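Local coordinates for exopolyphosphatase (PDB 3MDQ), which probably hydrolyses inorganic polyphosphate, releasing orthophosphate from the chain end, as a member of the Ppx/GppA phosphatases with an actin-like ATPase fold, at residues D26-L31 against V303-L308; D96-K99 against D105-V108; I132-D137 against K197-W202; R165-F170 against V273-C278; A218-Q223 against R248-A253. One frame throughout, in Å; residues are numbered along the deposited sequence. Where two conformers were deposited one is given.

Contacts 1 and 2 both reach the five-stranded sheet of the first half, at its two outer strands, whereas contact 3 belongs to the six-stranded sheet of the second half. Contacts 4 and 5 join helices, and they touch each other through helix 267-286 against helix 241-253, with centres about 16 Å apart. Chemistry follows place. Contact 4 is buried and purely aliphatic; contacts 2, 3 and 5 are partly buried, pairing an apolar inner portion with something more polar farther out: a salt bridge in contact 2, a terminal carbonyl in contact 3, a glutamine amide in contact 5. Contact 1, at the surface, combines one proline with a glycerol that bridges a hydroxyl of each segment.

Contact 1: D26-L31 against V303-L308; sequences DRPHTL and VLYTML. With GOL (glycerol), chain J.
Pro28 supplies the apolar side of this contact through a single atom. Its CG lies 3.9 Å from Leu308 CD1 and 4.0 Å from Tyr305 CZ, reaching the phenol obliquely at its hydroxyl end, where Pro28 CG to Tyr305 OH is 3.4 Å. The pyrrolidine and the tyrosine side chain cross at about a right angle. Tyr305 CG stands beside its own backbone N (chi1 -79°), which lets the ring reach out until its hydroxyl end meets Pro28 and the glycerol. This is helix 299-309, near the C-terminus, packing back on the first sheet of the actin-like fold: Leu304 and Leu308 rest on the neighbouring strand 15-24, on Thr21 and Ile23 respectively, while Pro28 on the outer strand 27-37 also covers these two residues. The polar side runs through a glycerol, probably from the crystallisation liquor. Its O3 lies in the plane of the Tyr305 ring, at the edge, in a very short hydrogen bond of 2.5 Å to Tyr305 OH; its O2 bonds Thr30 OG1 at 2.6 Å. Tyr297 OH and Thr21 OG1 also hold the glycerol, and its C2 sits 3.9 Å from Leu304 CD2.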
# COMPACT_ATOMS: atom_id res chain seq x y z
N ASP A 26 17.21 -1.82 -22.24
CA ASP A 26 17.08 -2.42 -20.91
C ASP A 26 16.93 -1.41 -19.75
O ASP A 26 17.25 -1.72 -18.61
CB ASP A 26 18.27 -3.36 -20.63
N ARG A 27 16.41 -0.22 -20.05
CA ARG A 27 16.11 0.78 -19.03
C ARG A 27 14.58 1.01 -19.02
O ARG A 27 14.02 1.35 -20.05
CB ARG A 27 16.84 2.08 -19.38
N PRO A 28 13.89 0.75 -17.89
CA PRO A 28 12.45 1.07 -17.90
C PRO A 28 12.18 2.57 -17.77
O PRO A 28 12.89 3.26 -17.05
CB PRO A 28 11.89 0.33 -16.68
CG PRO A 28 13.06 0.00 -15.86
CD PRO A 28 14.26 -0.09 -16.74
N HIS A 29 11.14 3.03 -18.45
CA HIS A 29 10.70 4.43 -18.45
C HIS A 29 9.16 4.44 -18.27
O HIS A 29 8.45 3.75 -18.98
CB HIS A 29 11.10 5.08 -19.78
CG HIS A 29 10.45 6.40 -20.05
ND1 HIS A 29 9.57 6.59 -21.10
CD2 HIS A 29 10.57 7.61 -19.44
CE1 HIS A 29 9.15 7.85 -21.10
NE2 HIS A 29 9.75 8.49 -20.11
N THR A 30 8.69 5.19 -17.31
CA THR A 30 7.27 5.28 -17.04
C THR A 30 6.53 6.09 -18.12
O THR A 30 6.85 7.26 -18.36
CB THR A 30 7.02 5.88 -15.68
OG1 THR A 30 7.71 5.08 -14.69
CG2 THR A 30 5.52 5.93 -15.34
N LEU A 31 5.55 5.46 -18.73
CA LEU A 31 4.60 6.13 -19.61
C LEU A 31 3.35 6.60 -18.90
O LEU A 31 2.83 7.66 -19.21
CB LEU A 31 4.22 5.18 -20.76
CG LEU A 31 5.32 4.68 -21.69
CD1 LEU A 31 4.69 3.85 -22.78
CD2 LEU A 31 6.12 5.83 -22.28
N VAL A 303 6.01 -5.92 -8.98
CA VAL A 303 5.55 -6.80 -10.07
C VAL A 303 6.37 -6.55 -11.35
O VAL A 303 6.87 -7.50 -11.98
CB VAL A 303 4.03 -6.63 -10.29
CG1 VAL A 303 3.58 -7.27 -11.60
CG2 VAL A 303 3.24 -7.17 -9.10
N LEU A 304 6.49 -5.28 -11.73
CA LEU A 304 7.28 -4.89 -12.91
C LEU A 304 8.69 -5.42 -12.82
O LEU A 304 9.17 -6.07 -13.76
CB LEU A 304 7.28 -3.38 -13.07
CG LEU A 304 8.24 -2.81 -14.10
CD1 LEU A 304 7.88 -3.23 -15.53
CD2 LEU A 304 8.32 -1.28 -13.95
N TYR A 305 9.35 -5.19 -11.68
CA TYR A 305 10.77 -5.55 -11.62
C TYR A 305 10.97 -7.06 -11.49
O TYR A 305 11.96 -7.60 -11.98
CB TYR A 305 11.49 -4.75 -10.55
CG TYR A 305 11.81 -3.36 -11.03
CD1 TYR A 305 12.91 -3.14 -11.84
CD2 TYR A 305 11.01 -2.28 -10.73
CE1 TYR A 305 13.21 -1.87 -12.33
CE2 TYR A 305 11.30 -0.99 -11.26
CZ TYR A 305 12.40 -0.82 -12.04
OH TYR A 305 12.70 0.45 -12.54
N THR A 306 10.00 -7.75 -10.91
CA THR A 306 10.00 -9.22 -10.88
C THR A 306 9.92 -9.75 -12.30
O THR A 306 10.67 -10.63 -12.70
CB THR A 306 8.88 -9.76 -9.96
OG1 THR A 306 9.14 -9.32 -8.63
CG2 THR A 306 8.81 -11.26 -9.97
N MSE A 307 9.05 -9.14 -13.11
CA MSE A 307 8.92 -9.50 -14.54
C MSE A 307 10.23 -9.22 -15.29
O MSE A 307 10.66 -10.05 -16.07
CB MSE A 307 7.76 -8.74 -15.19
CG MSE A 307 6.41 -9.25 -14.73
SE MSE A 307 4.95 -8.04 -15.27
CE MSE A 307 4.99 -8.56 -17.19
N LEU A 308 10.82 -8.06 -15.08
CA LEU A 308 12.07 -7.71 -15.74
C LEU A 308 13.22 -8.63 -15.30
O LEU A 308 14.13 -8.91 -16.09
CB LEU A 308 12.44 -6.23 -15.49
CG LEU A 308 11.47 -5.17 -16.07
CD1 LEU A 308 11.88 -3.76 -15.69
CD2 LEU A 308 11.35 -5.37 -17.59
C1 GOL J . 8.34 3.60 -11.92
O1 GOL J . 7.09 3.65 -11.18
C2 GOL J . 8.55 2.44 -12.93
O2 GOL J . 7.85 2.58 -14.18
C3 GOL J . 9.99 2.36 -13.46
O3 GOL J . 10.98 2.25 -12.48

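Contact 2: D96-K99 against D105-V108; sequences DRIK and DVEV
Lys99 lays the outer part of its side chain obliquely across the carboxylate of Asp105. The methylenes lie nearest OD1, Lys99 CD 3.4 Å and Lys99 CE 3.5 Å from Asp105 OD1, while Lys99 NZ forms a salt bridge of 2.8 Å with Asp105 OD2. The nitrogen comes to that oxygen on its syn side, tilted 24° out of the carboxylate plane, so the ion pair is close without being coplanar. A bend in the lysine makes this overlap possible. Its CG leaves opposite the backbone N, and the chain then turns at chi2 (59°) before running on extended to NZ. Asn103 OD1, in the turn between the two segments, accepts a second hydrogen bond from NZ, which restricts where the ammonium can settle. Both charged residues are exposed, and the bridge lies on the solvent side of the contact.

On the inner side the chemistry is aliphatic. Ile98 CD1 meets Val106 CG2 at 3.9 Å, the two side chains crossing at about a right angle. Both also touch Met11 of strand 5-11, and Ile98 packs further on Leu59 and Leu62 of helix 52-71. The two layers together fasten the last turns of helix 91-102 to the edge strand 106-108. That strand pairs in parallel with strand 76-81 through Glu107, so the contact closes the return leg of a beta-alpha-beta crossover in the first ribonuclease H-like half of the actin-like fold.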
# COMPACT_ATOMS: atom_id res chain seq x y z
N ASP A 96 -14.78 -13.02 -12.91
CA ASP A 96 -15.42 -13.47 -14.16
C ASP A 96 -16.01 -12.26 -14.92
O ASP A 96 -15.96 -12.19 -16.16
CB ASP A 96 -16.49 -14.50 -13.89
CG ASP A 96 -15.91 -15.85 -13.48
OD1 ASP A 96 -14.67 -16.05 -13.50
OD2 ASP A 96 -16.72 -16.73 -13.12
N ARG A 97 -16.57 -11.31 -14.17
CA ARG A 97 -17.10 -10.07 -14.80
C ARG A 97 -15.97 -9.30 -15.47
O ARG A 97 -16.14 -8.79 -16.57
CB ARG A 97 -17.89 -9.21 -13.81
CG ARG A 97 -19.21 -9.81 -13.35
CD ARG A 97 -19.94 -8.90 -12.35
NE ARG A 97 -21.15 -9.50 -11.76
CZ ARG A 97 -21.86 -8.93 -10.78
NH1 ARG A 97 -21.52 -7.77 -10.29
NH2 ARG A 97 -22.91 -9.55 -10.28
N ILE A 98 -14.81 -9.22 -14.83
CA ILE A 98 -13.65 -8.54 -15.40
C ILE A 98 -13.19 -9.23 -16.70
O ILE A 98 -12.87 -8.58 -17.70
CB ILE A 98 -12.48 -8.41 -14.38
CG1 ILE A 98 -12.93 -7.49 -13.25
CG2 ILE A 98 -11.19 -7.92 -15.10
CD1 ILE A 98 -11.99 -7.50 -11.99
N LYS A 99 -13.13 -10.55 -16.70
CA LYS A 99 -12.71 -11.29 -17.87
C LYS A 99 -13.69 -11.02 -19.03
O LYS A 99 -13.27 -10.78 -20.17
CB LYS A 99 -12.63 -12.79 -17.56
CG LYS A 99 -12.31 -13.68 -18.74
CD LYS A 99 -10.98 -13.30 -19.37
CE LYS A 99 -10.52 -14.38 -20.37
NZ LYS A 99 -9.20 -14.01 -20.92
N ASP A 105 -7.30 -11.24 -17.14
CA ASP A 105 -7.39 -12.30 -16.12
C ASP A 105 -6.71 -11.82 -14.85
O ASP A 105 -5.56 -11.43 -14.84
CB ASP A 105 -6.81 -13.65 -16.59
CG ASP A 105 -7.67 -14.30 -17.69
OD1 ASP A 105 -8.71 -14.99 -17.42
OD2 ASP A 105 -7.32 -14.09 -18.84
N VAL A 106 -7.47 -11.75 -13.78
CA VAL A 106 -6.96 -11.33 -12.48
C VAL A 106 -6.12 -12.45 -11.88
O VAL A 106 -6.58 -13.59 -11.81
CB VAL A 106 -8.12 -11.00 -11.56
CG1 VAL A 106 -7.62 -10.64 -10.10
CG2 VAL A 106 -8.88 -9.86 -12.14
N GLU A 107 -4.92 -12.11 -11.45
CA GLU A 107 -4.03 -13.02 -10.70
C GLU A 107 -4.21 -12.71 -9.20
O GLU A 107 -3.77 -11.66 -8.73
CB GLU A 107 -2.59 -12.80 -11.13
CG GLU A 107 -1.57 -13.67 -10.40
CD GLU A 107 -1.24 -14.95 -11.14
OE1 GLU A 107 -0.93 -14.87 -12.35
OE2 GLU A 107 -1.26 -16.03 -10.49
N VAL A 108 -4.84 -13.63 -8.47
CA VAL A 108 -5.04 -13.47 -7.06
C VAL A 108 -3.76 -13.92 -6.35
O VAL A 108 -3.28 -15.04 -6.57
CB VAL A 108 -6.23 -14.27 -6.55
CG1 VAL A 108 -6.36 -14.10 -5.02
CG2 VAL A 108 -7.54 -13.87 -7.34

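Contact 3: I132-D137 against K197-W202; sequences ISLAMD and KAINTW
Ile132, just before strand 133-138, and Leu134 on it receive the C-terminal end of helix 193-202. This helix leads into strand 206-210, which lies parallel to strand 133-138 in the sheet, so the contact is the helix-on-sheet packing of the second ribonuclease H-like half of the actin-like fold.

The inward portion is aliphatic. Leu134 CD2 and Ile199 CD1 touch at 4.0 Å, their side chains crossing at about a right angle. Ile199 does not aim its CB straight at the strand; an extended chi2 of 170° carries CD1 across to the leucine methyl. Both residues are buried, and Leu134 also packs on Ile147 of strand 143-148 and on Leu207 of strand 206-210. A second close point lies farther out, about one turn nearer the end of the helix: Ile132 CG2 lies 3.7 Å from Trp202 O, a methyl against a carbonyl of the last helical residue, where the backbones come closest, the CA atoms of Ile132 and Trp202 being 7.6 Å apart.

Beyond this the contact is looser. Trp202 CB points to the strand but stops 4.5 Å from Ile132 CG2, and the indole leads away from there. It spreads instead over Leu154 and Trp155 of strand 153-159. Trp202 and its helical neighbour Thr201 are both exposed, and Thr201 lays its methyl over one face of the indole, CG2 standing 3.8 Å above the ring plane and offset toward the rim.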
# COMPACT_ATOMS: atom_id res chain seq x y z
N ILE A 132 19.87 -4.07 7.73
CA ILE A 132 18.65 -4.89 7.97
C ILE A 132 17.50 -3.92 8.21
O ILE A 132 17.53 -3.09 9.13
CB ILE A 132 18.83 -5.81 9.17
CG1 ILE A 132 20.05 -6.72 9.02
CG2 ILE A 132 17.58 -6.67 9.40
CD1 ILE A 132 20.06 -7.48 7.79
N SER A 133 16.50 -4.00 7.35
CA SER A 133 15.46 -3.00 7.30
C SER A 133 14.10 -3.67 7.45
O SER A 133 13.88 -4.77 6.94
CB SER A 133 15.51 -2.27 5.95
OG SER A 133 16.86 -1.77 5.74
N LEU A 134 13.18 -2.96 8.12
CA LEU A 134 11.79 -3.39 8.18
C LEU A 134 11.02 -2.49 7.24
O LEU A 134 10.99 -1.24 7.41
CB LEU A 134 11.25 -3.29 9.61
CG LEU A 134 9.75 -3.55 9.78
CD1 LEU A 134 9.37 -5.00 9.40
CD2 LEU A 134 9.29 -3.20 11.24
N ALA A 135 10.37 -3.09 6.24
CA ALA A 135 9.48 -2.36 5.36
C ALA A 135 8.04 -2.68 5.69
O ALA A 135 7.73 -3.83 5.99
CB ALA A 135 9.78 -2.71 3.86
N MSE A 136 7.18 -1.65 5.61
CA MSE A 136 5.76 -1.82 5.89
C MSE A 136 4.88 -1.14 4.84
O MSE A 136 5.13 0.01 4.46
CB MSE A 136 5.43 -1.35 7.31
CG MSE A 136 5.64 0.04 7.57
SE MSE A 136 5.10 0.45 9.48
CE MSE A 136 3.31 0.21 9.51
N ASP A 137 3.91 -1.88 4.32
CA ASP A 137 2.97 -1.39 3.32
C ASP A 137 1.59 -1.40 3.94
O ASP A 137 1.08 -2.46 4.27
CB ASP A 137 3.01 -2.24 2.06
CG ASP A 137 2.10 -1.69 0.98
OD1 ASP A 137 0.87 -1.58 1.21
OD2 ASP A 137 2.63 -1.32 -0.10
N LYS A 197 8.29 -10.93 17.37
CA LYS A 197 9.24 -12.04 17.41
C LYS A 197 10.27 -11.89 16.32
O LYS A 197 11.46 -12.08 16.56
CB LYS A 197 8.49 -13.37 17.34
CG LYS A 197 7.77 -13.69 18.64
CD LYS A 197 7.06 -15.04 18.55
CE LYS A 197 6.34 -15.38 19.84
NZ LYS A 197 5.31 -16.42 19.58
N ALA A 198 9.82 -11.57 15.10
CA ALA A 198 10.75 -11.38 13.98
C ALA A 198 11.71 -10.22 14.18
O ALA A 198 12.88 -10.30 13.80
CB ALA A 198 9.97 -11.23 12.67
N ILE A 199 11.22 -9.13 14.72
CA ILE A 199 12.07 -7.99 15.03
C ILE A 199 13.13 -8.38 16.06
O ILE A 199 14.33 -8.06 15.92
CB ILE A 199 11.24 -6.78 15.53
CG1 ILE A 199 10.45 -6.19 14.37
CG2 ILE A 199 12.14 -5.69 16.17
CD1 ILE A 199 9.39 -5.11 14.78
N ASN A 200 12.73 -9.18 17.05
CA ASN A 200 13.71 -9.63 18.06
C ASN A 200 14.76 -10.55 17.48
O ASN A 200 15.92 -10.50 17.87
CB ASN A 200 12.97 -10.33 19.19
CG ASN A 200 12.17 -9.35 20.06
OD1 ASN A 200 12.36 -8.14 19.98
ND2 ASN A 200 11.27 -9.89 20.89
N THR A 201 14.35 -11.39 16.55
CA THR A 201 15.24 -12.33 15.87
C THR A 201 16.23 -11.64 14.94
O THR A 201 17.44 -11.88 15.03
CB THR A 201 14.44 -13.37 15.09
OG1 THR A 201 13.67 -14.12 16.04
CG2 THR A 201 15.34 -14.34 14.33
N TRP A 202 15.72 -10.77 14.07
CA TRP A 202 16.58 -10.18 13.03
C TRP A 202 17.15 -8.79 13.32
O TRP A 202 18.11 -8.36 12.61
CB TRP A 202 15.83 -10.18 11.70
CG TRP A 202 15.45 -11.54 11.24
CD1 TRP A 202 14.21 -12.12 11.27
CD2 TRP A 202 16.34 -12.54 10.75
NE1 TRP A 202 14.27 -13.41 10.80
CE2 TRP A 202 15.57 -13.69 10.47
CE3 TRP A 202 17.72 -12.57 10.49
CZ2 TRP A 202 16.13 -14.85 9.95
CZ3 TRP A 202 18.27 -13.73 9.97
CH2 TRP A 202 17.47 -14.85 9.70

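Contact 4: R165-F170 against V273-C278; sequences RLIDRF and VVVAIC
Helix 163-169 comes against helix 267-286 with Leu166 CA and Val275 CA 7.2 Å apart, at a place where the longer helix is kinked and the N atoms of Val274 and Val275 lack a bond to the preceding turn. Both helices belong to the second half of the actin-like fold, the shorter one following strand 153-159 and the longer one leading into strand 291-295. The packing turns on one methyl. Val275 CG1 lies opposite the carbonyl carbon (chi1 -64°), which leaves CG2 between the backbone N and C and pointing at the other helix. There Val275 CG2 meets Ile167 CG2 at 3.8 Å, and Leu166 CB and Leu166 CD1 each at 4.0 Å, so two consecutive residues embrace a single branch. Val275 and Leu166 slide past each other in opposite directions, whereas Ile167 crosses the valine at about a right angle. The contact is buried; Val172 covers Val275 from a loop, and Tyr187 of helix 178-191 lies on Leu166. At the far side of helix 163-169, Arg165 forms a salt bridge with Glu160 and a hydrogen bond to Ser87 of helix 83-87, tying this helix to the first half of the protein. Where the helix ends, Phe170 N still bonds Leu166 O at 3.1 Å, and the Phe170 ring has Arg169 CG 3.2 Å above one face, offset toward the rim.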
# COMPACT_ATOMS: atom_id res chain seq x y z
N ARG A 165 -10.56 -2.18 7.19
CA ARG A 165 -10.97 -3.17 8.18
C ARG A 165 -10.98 -2.59 9.58
O ARG A 165 -11.92 -2.83 10.31
CB ARG A 165 -10.05 -4.39 8.17
CG ARG A 165 -10.05 -5.17 6.87
CD ARG A 165 -9.16 -6.43 7.08
NE ARG A 165 -9.02 -7.21 5.86
CZ ARG A 165 -9.81 -8.23 5.53
NH1 ARG A 165 -10.83 -8.58 6.30
NH2 ARG A 165 -9.56 -8.90 4.42
N LEU A 166 -9.96 -1.82 9.93
CA LEU A 166 -9.85 -1.27 11.28
C LEU A 166 -11.00 -0.33 11.58
O LEU A 166 -11.62 -0.47 12.65
CB LEU A 166 -8.53 -0.54 11.48
CG LEU A 166 -7.27 -1.42 11.40
CD1 LEU A 166 -6.04 -0.55 11.60
CD2 LEU A 166 -7.31 -2.63 12.35
N ILE A 167 -11.34 0.59 10.67
CA ILE A 167 -12.38 1.57 10.95
C ILE A 167 -13.79 0.94 10.88
O ILE A 167 -14.75 1.50 11.41
CB ILE A 167 -12.32 2.83 10.08
CG1 ILE A 167 -12.56 2.54 8.60
CG2 ILE A 167 -10.96 3.55 10.29
CD1 ILE A 167 -12.50 3.73 7.74
N ASP A 168 -13.93 -0.21 10.22
CA ASP A 168 -15.23 -0.89 10.16
C ASP A 168 -15.44 -1.81 11.32
O ASP A 168 -16.59 -2.01 11.74
CB ASP A 168 -15.36 -1.68 8.85
CG ASP A 168 -15.58 -0.80 7.66
OD1 ASP A 168 -15.73 0.43 7.79
OD2 ASP A 168 -15.65 -1.38 6.55
N ARG A 169 -14.38 -2.42 11.83
CA ARG A 169 -14.51 -3.38 12.91
C ARG A 169 -14.56 -2.72 14.27
O ARG A 169 -15.18 -3.29 15.19
CB ARG A 169 -13.41 -4.43 12.85
CG ARG A 169 -12.10 -4.00 13.27
CD ARG A 169 -10.99 -4.95 12.67
NE ARG A 169 -11.43 -6.35 12.62
CZ ARG A 169 -11.42 -7.18 13.66
NH1 ARG A 169 -10.99 -6.75 14.85
NH2 ARG A 169 -11.84 -8.44 13.52
N PHE A 170 -13.96 -1.53 14.37
CA PHE A 170 -13.91 -0.76 15.60
C PHE A 170 -14.62 0.58 15.35
O PHE A 170 -14.64 1.08 14.22
CB PHE A 170 -12.49 -0.52 16.03
CG PHE A 170 -11.69 -1.77 16.28
CD1 PHE A 170 -12.03 -2.62 17.33
CD2 PHE A 170 -10.62 -2.09 15.52
CE1 PHE A 170 -11.28 -3.77 17.58
CE2 PHE A 170 -9.90 -3.28 15.76
CZ PHE A 170 -10.22 -4.08 16.82
N VAL A 273 -6.63 7.19 7.75
CA VAL A 273 -5.26 7.64 8.00
C VAL A 273 -4.90 7.76 9.48
O VAL A 273 -3.73 7.58 9.82
CB VAL A 273 -4.92 8.91 7.19
CG1 VAL A 273 -5.58 10.14 7.77
CG2 VAL A 273 -3.40 9.08 7.05
N VAL A 274 -5.89 8.05 10.33
CA VAL A 274 -5.58 8.16 11.76
C VAL A 274 -5.24 6.77 12.39
O VAL A 274 -4.23 6.61 13.11
CB VAL A 274 -6.68 8.85 12.54
CG1 VAL A 274 -6.20 9.04 14.02
CG2 VAL A 274 -7.02 10.23 11.89
N VAL A 275 -6.02 5.74 12.08
CA VAL A 275 -5.65 4.41 12.54
C VAL A 275 -4.34 3.93 11.93
O VAL A 275 -3.55 3.25 12.58
CB VAL A 275 -6.81 3.37 12.37
CG1 VAL A 275 -8.00 3.78 13.27
CG2 VAL A 275 -7.26 3.21 10.93
N ALA A 276 -4.08 4.32 10.68
CA ALA A 276 -2.83 4.01 10.05
C ALA A 276 -1.66 4.64 10.79
O ALA A 276 -0.64 3.96 11.03
CB ALA A 276 -2.87 4.43 8.55
N ILE A 277 -1.76 5.93 11.14
CA ILE A 277 -0.66 6.59 11.88
C ILE A 277 -0.47 5.98 13.27
O ILE A 277 0.65 5.91 13.76
CB ILE A 277 -0.73 8.17 11.90
CG1 ILE A 277 0.62 8.75 11.41
CG2 ILE A 277 -0.88 8.66 13.32
CD1 ILE A 277 0.59 10.08 10.86
N CYS A 278 -1.55 5.51 13.91
CA CYS A 278 -1.43 4.80 15.18
C CYS A 278 -0.64 3.51 14.99
O CYS A 278 0.15 3.16 15.83
CB CYS A 278 -2.81 4.47 15.76
SG CYS A 278 -3.62 5.95 16.40

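Contact 5: A218-Q223 against R248-A253; sequences AEMNIQ and RKQLVA
Met220, a selenomethionine, runs almost straight out of its helix (chi2 173°) and then bends at chi3 (75°), which turns its terminal methyl toward Gln250. The glutamine comes from the opposite direction, its CG placed opposite the backbone N (chi1 171°) and the chain extended to the amide. The methyl sits over the face of that amide: Met220 CE is 3.4 Å from Gln250 NE2 and 3.7 Å from both Gln250 OE1 and Gln250 CD. One methyl thus touches every heavy atom of the amide group in a van der Waals contact. On the inner side Met220 CE also approaches Leu251 CD2 at 4.2 Å, a looser aliphatic touch.

Long side chains are needed because the backbones stay well separated, with Met220 CA and Gln250 CA 10.8 Å apart. The helices, 212-225 and 241-253, follow strands 206-210 and 236-240 in the second half of the actin-like fold; helix 212-225 packs on strand 236-240, and helix 241-253 packs on helix 267-286. Leu251, buried, reaches on to Ile277 of that last helix, while Met220 also packs on Ile262. Gln250 is exposed, on the solvent side. A polar tie joins the same pair of helices nearby: three hydrogen bonds grip the buried Asn221 amide, from ND2 to Asp243 and to Tyr237 on strand 236-240, and from Arg246 to OD1.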
# COMPACT_ATOMS: atom_id res chain seq x y z
N ALA A 218 4.70 11.99 3.39
CA ALA A 218 5.78 12.67 2.71
C ALA A 218 5.30 13.98 2.08
O ALA A 218 5.95 15.02 2.24
CB ALA A 218 6.42 11.76 1.67
N GLU A 219 4.18 13.93 1.36
CA GLU A 219 3.69 15.12 0.69
C GLU A 219 3.32 16.22 1.69
O GLU A 219 3.62 17.37 1.46
CB GLU A 219 2.50 14.78 -0.22
CG GLU A 219 2.91 14.02 -1.48
CD GLU A 219 1.72 13.56 -2.35
OE1 GLU A 219 0.57 13.67 -1.91
OE2 GLU A 219 1.97 13.08 -3.47
N MSE A 220 2.73 15.84 2.83
CA MSE A 220 2.40 16.81 3.89
C MSE A 220 3.66 17.44 4.44
O MSE A 220 3.69 18.62 4.70
CB MSE A 220 1.62 16.14 5.03
CG MSE A 220 0.22 15.78 4.69
SE MSE A 220 -0.74 14.78 6.00
CE MSE A 220 -1.04 16.22 7.25
N ASN A 221 4.72 16.65 4.60
CA ASN A 221 5.94 17.16 5.17
C ASN A 221 6.65 18.11 4.21
O ASN A 221 7.25 19.11 4.62
CB ASN A 221 6.88 16.04 5.54
CG ASN A 221 7.87 16.44 6.63
OD1 ASN A 221 7.45 16.94 7.69
ND2 ASN A 221 9.17 16.27 6.36
N ILE A 222 6.60 17.77 2.94
CA ILE A 222 7.15 18.62 1.88
C ILE A 222 6.47 19.99 1.90
O ILE A 222 7.12 21.03 1.87
CB ILE A 222 7.03 17.92 0.52
CG1 ILE A 222 8.06 16.79 0.42
CG2 ILE A 222 7.19 18.90 -0.67
CD1 ILE A 222 7.72 15.79 -0.69
N GLN A 223 5.15 19.98 2.00
CA GLN A 223 4.38 21.22 2.03
C GLN A 223 4.70 22.00 3.30
O GLN A 223 4.92 23.21 3.24
CB GLN A 223 2.88 20.94 1.93
CG GLN A 223 2.00 22.17 1.72
CD GLN A 223 2.44 23.05 0.54
OE1 GLN A 223 2.27 22.70 -0.64
NE2 GLN A 223 3.03 24.21 0.86
N ARG A 248 1.81 13.08 13.29
CA ARG A 248 1.00 12.21 14.14
C ARG A 248 0.09 13.06 15.04
O ARG A 248 -1.12 12.81 15.12
CB ARG A 248 1.89 11.29 14.97
CG ARG A 248 1.14 10.45 16.00
CD ARG A 248 2.10 9.65 16.88
NE ARG A 248 2.92 10.47 17.76
CZ ARG A 248 2.48 11.11 18.84
NH1 ARG A 248 1.22 11.02 19.22
NH2 ARG A 248 3.32 11.85 19.56
N LYS A 249 0.67 14.06 15.67
CA LYS A 249 -0.11 14.88 16.60
C LYS A 249 -1.21 15.61 15.81
O LYS A 249 -2.39 15.67 16.25
CB LYS A 249 0.79 15.86 17.35
CG LYS A 249 1.59 15.22 18.42
CD LYS A 249 2.58 16.25 18.98
CE LYS A 249 3.40 15.71 20.14
NZ LYS A 249 4.59 16.59 20.41
N GLN A 250 -0.86 16.12 14.64
CA GLN A 250 -1.82 16.84 13.78
C GLN A 250 -2.98 15.92 13.37
O GLN A 250 -4.15 16.26 13.53
CB GLN A 250 -1.11 17.43 12.54
CG GLN A 250 -2.07 17.99 11.52
CD GLN A 250 -1.41 18.40 10.22
OE1 GLN A 250 -0.19 18.40 10.11
NE2 GLN A 250 -2.24 18.74 9.23
N LEU A 251 -2.66 14.71 12.90
CA LEU A 251 -3.72 13.84 12.39
C LEU A 251 -4.55 13.22 13.52
O LEU A 251 -5.75 13.08 13.36
CB LEU A 251 -3.09 12.77 11.50
CG LEU A 251 -2.57 13.32 10.18
CD1 LEU A 251 -1.64 12.29 9.46
CD2 LEU A 251 -3.71 13.74 9.24
N VAL A 252 -3.94 12.89 14.66
CA VAL A 252 -4.72 12.37 15.80
C VAL A 252 -5.73 13.45 16.28
O VAL A 252 -6.85 13.11 16.68
CB VAL A 252 -3.82 11.85 16.91
CG1 VAL A 252 -4.59 11.64 18.23
CG2 VAL A 252 -3.12 10.60 16.43
N ALA A 253 -5.36 14.72 16.23
CA ALA A 253 -6.26 15.79 16.68
C ALA A 253 -7.36 16.10 15.66
O ALA A 253 -8.36 16.70 16.01
CB ALA A 253 -5.47 17.08 16.98